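Local coordinates for protein pyridine synthase TbtD (Thermobispora bispora, PDB 5WA4) that binds the leader peptide and probably forms the pyridine core of the thiopeptide antibiotic thiomuracin by a formal [4+2] aza-cycloaddition, at residues L133-V138 / S266-L271. Sequence-based numbering, arbitrary orientation.
Sequences LTVRDV and SGELTL
Arg136 reaches across to the 266-271 loop and lays its guanidinium between two leucines. Leu269 CD2 sits over one face, 3.3 Å from Arg136 NH2. Leu271 lies on the opposite face, with its CB 3.3 Å from Arg136 NH1. Leu269 CD2 meets the group near its rim rather than its centre. Thr270 N lies farther off at the edge, near the guanidinium plane. CG of Arg136 is anti to the backbone N (chi1 163°), and bends at chi2 and chi3 bring the end of the chain to the loop. Leu269 CD2 also meets the first turn of helix 135-159, 3.4 Å from Arg136 N and 4.1 Å from Val135 CB. This packing of Leu269 against Arg136 and Val135 is the denser part. Leu263 of helix 244-265 touches both Val135 and Leu269.

The margins are exposed, with Glu268 at one end and Leu271 at the other. Val135 rests on the loop backbone, its CB 3.4 Å from Glu268 O. Val135 CG2 meets the inner part of the Glu268 side chain, 3.6 Å from Glu268 CB. The carboxylate beyond leads away from the helix. The contact is made by van der Waals packing, without hydrogen bonds between the segments.

Each segment is shaped by a helix end. Thr134 is the N-cap of helix 135-159, and its OG1 accepts from Asp137 N at 3.2 Å. Gly267, with positive phi, ends helix 244-265. The contact therefore joins two helix termini at the protein surface: a threonine N-cap on one side and a Schellman motif on the other.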
ATOM      1  N   LEU E 133      20.813 -30.232  -7.991  1.00 99.14           N
ATOM      2  CA  LEU E 133      19.551 -29.906  -7.324  1.00 85.55           C
ATOM      3  C   LEU E 133      19.852 -29.008  -6.125  1.00 79.46           C
ATOM      4  O   LEU E 133      20.938 -29.104  -5.557  1.00 76.80           O
ATOM      5  CB  LEU E 133      18.839 -31.187  -6.867  1.00 76.36           C
ATOM      6  CG  LEU E 133      18.156 -32.152  -7.844  1.00 80.74           C
ATOM      7  CD1 LEU E 133      19.044 -32.541  -9.015  1.00 87.83           C
ATOM      8  CD2 LEU E 133      17.706 -33.412  -7.094  1.00 72.94           C
ATOM      9  N   THR E 134      18.909 -28.149  -5.731  1.00 75.77           N
ATOM     10  CA  THR E 134      19.100 -27.319  -4.532  1.00 70.47           C
ATOM     11  C   THR E 134      19.139 -28.193  -3.288  1.00 63.29           C
ATOM     12  O   THR E 134      18.971 -29.406  -3.372  1.00 66.68           O
ATOM     13  CB  THR E 134      17.994 -26.254  -4.359  1.00 69.90           C
ATOM     14  OG1 THR E 134      16.725 -26.891  -4.180  1.00 70.70           O
ATOM     15  CG2 THR E 134      17.940 -25.326  -5.574  1.00 65.91           C
ATOM     16  N   VAL E 135      19.376 -27.592  -2.131  1.00 63.67           N
ATOM     17  CA  VAL E 135      19.444 -28.386  -0.899  1.00 68.14           C
ATOM     18  C   VAL E 135      18.030 -28.887  -0.583  1.00 65.32           C
ATOM     19  O   VAL E 135      17.816 -30.041  -0.221  1.00 60.14           O
ATOM     20  CB  VAL E 135      20.048 -27.568   0.270  1.00 64.84           C
ATOM     21  CG1 VAL E 135      20.118 -28.385   1.548  1.00 55.83           C
ATOM     22  CG2 VAL E 135      21.452 -27.075  -0.106  1.00 70.55           C
ATOM     23  N   ARG E 136      17.080 -27.987  -0.785  1.00 65.97           N
ATOM     24  CA  ARG E 136      15.657 -28.250  -0.748  1.00 66.18           C
ATOM     25  C   ARG E 136      15.175 -29.450  -1.532  1.00 64.05           C
ATOM     26  O   ARG E 136      14.546 -30.331  -0.971  1.00 60.76           O
ATOM     27  CB  ARG E 136      14.933 -27.033  -1.274  1.00 72.34           C
ATOM     28  CG  ARG E 136      13.497 -27.272  -1.670  1.00 81.61           C
ATOM     29  CD  ARG E 136      12.719 -26.032  -1.389  1.00 90.37           C
ATOM     30  NE  ARG E 136      12.933 -25.653  -0.005  1.00 93.11           N
ATOM     31  CZ  ARG E 136      13.719 -24.643   0.372  1.00111.22           C
ATOM     32  NH1 ARG E 136      14.343 -23.874  -0.551  1.00109.63           N
ATOM     33  NH2 ARG E 136      13.875 -24.401   1.676  1.00108.84           N
ATOM     34  N   ASP E 137      15.428 -29.447  -2.835  1.00 66.21           N
ATOM     35  CA  ASP E 137      14.925 -30.486  -3.721  1.00 64.71           C
ATOM     36  C   ASP E 137      15.465 -31.846  -3.306  1.00 62.85           C
ATOM     37  O   ASP E 137      14.819 -32.877  -3.505  1.00 66.05           O
ATOM     38  CB  ASP E 137      15.307 -30.172  -5.175  1.00 73.25           C
ATOM     39  CG  ASP E 137      14.674 -28.880  -5.683  1.00 79.69           C
ATOM     40  OD1 ASP E 137      13.467 -28.679  -5.408  1.00 82.01           O
ATOM     41  OD2 ASP E 137      15.382 -28.065  -6.329  1.00 80.78           O
ATOM     42  N   VAL E 138      16.660 -31.829  -2.724  1.00 65.41           N
ATOM     43  CA  VAL E 138      17.338 -33.043  -2.315  1.00 62.04           C
ATOM     44  C   VAL E 138      16.640 -33.589  -1.067  1.00 56.21           C
ATOM     45  O   VAL E 138      16.378 -34.790  -0.960  1.00 57.77           O
ATOM     46  CB  VAL E 138      18.870 -32.769  -2.088  1.00 61.12           C
ATOM     47  CG1 VAL E 138      19.464 -33.646  -0.995  1.00 49.46           C
ATOM     48  CG2 VAL E 138      19.636 -32.955  -3.390  1.00 52.26           C
ATOM     49  N   SER E 266      22.945 -24.087   9.765  1.00 51.78           N
ATOM     50  CA  SER E 266      24.189 -23.942   9.052  1.00 48.49           C
ATOM     51  C   SER E 266      24.060 -23.124   7.755  1.00 58.71           C
ATOM     52  O   SER E 266      25.061 -22.890   7.050  1.00 56.59           O
ATOM     53  CB  SER E 266      24.743 -25.321   8.728  1.00 54.24           C
ATOM     54  OG  SER E 266      24.382 -25.697   7.405  1.00 56.33           O
ATOM     55  N   GLY E 267      22.844 -22.707   7.419  1.00 48.31           N
ATOM     56  CA  GLY E 267      22.660 -21.868   6.252  1.00 47.28           C
ATOM     57  C   GLY E 267      22.441 -22.454   4.852  1.00 65.11           C
ATOM     58  O   GLY E 267      22.834 -21.834   3.868  1.00 57.71           O
ATOM     59  N   GLU E 268      21.767 -23.592   4.708  1.00 74.75           N
ATOM     60  CA  GLU E 268      21.354 -23.959   3.346  1.00 72.82           C
ATOM     61  C   GLU E 268      19.852 -24.044   3.064  1.00 78.86           C
ATOM     62  O   GLU E 268      19.460 -24.802   2.180  1.00 83.35           O
ATOM     63  CB  GLU E 268      21.973 -25.282   2.939  1.00 68.06           C
ATOM     64  CG  GLU E 268      23.415 -25.174   2.557  1.00 77.64           C
ATOM     65  CD  GLU E 268      24.277 -25.922   3.526  1.00 75.64           C
ATOM     66  OE1 GLU E 268      23.866 -25.943   4.708  1.00 66.08           O
ATOM     67  OE2 GLU E 268      25.343 -26.461   3.116  1.00 69.93           O
ATOM     68  N   LEU E 269      19.021 -23.267   3.763  1.00 77.44           N
ATOM     69  CA  LEU E 269      17.610 -23.114   3.364  1.00 94.38           C
ATOM     70  C   LEU E 269      17.033 -21.804   3.949  1.00101.31           C
ATOM     71  O   LEU E 269      17.674 -21.208   4.820  1.00 98.15           O
ATOM     72  CB  LEU E 269      16.749 -24.317   3.839  1.00 92.99           C
ATOM     73  CG  LEU E 269      16.957 -25.810   3.511  1.00 74.69           C
ATOM     74  CD1 LEU E 269      16.181 -26.687   4.455  1.00 65.59           C
ATOM     75  CD2 LEU E 269      16.613 -26.166   2.074  1.00 77.32           C
ATOM     76  N   THR E 270      15.881 -21.342   3.429  1.00103.82           N
ATOM     77  CA  THR E 270      14.825 -20.603   4.184  1.00103.94           C
ATOM     78  C   THR E 270      13.641 -20.167   3.284  1.00120.87           C
ATOM     79  O   THR E 270      13.013 -19.130   3.532  1.00122.25           O
ATOM     80  CB  THR E 270      15.321 -19.317   4.933  1.00106.56           C
ATOM     81  OG1 THR E 270      16.672 -19.465   5.388  1.00110.41           O
ATOM     82  CG2 THR E 270      14.435 -19.042   6.155  1.00106.60           C
ATOM     83  N   LEU E 271      13.344 -20.964   2.252  1.00126.46           N
ATOM     84  CA  LEU E 271      12.182 -20.751   1.382  1.00128.12           C
ATOM     85  C   LEU E 271      10.948 -21.537   1.902  1.00134.53           C
ATOM     86  O   LEU E 271      10.017 -20.898   2.391  1.00138.72           O
ATOM     87  CB  LEU E 271      12.547 -21.126  -0.071  1.00122.05           C
ATOM     88  CG  LEU E 271      11.888 -20.520  -1.318  1.00124.20           C
ATOM     89  CD1 LEU E 271      12.888 -20.495  -2.469  1.00118.66           C
ATOM     90  CD2 LEU E 271      10.637 -21.307  -1.704  1.00123.90           C
TER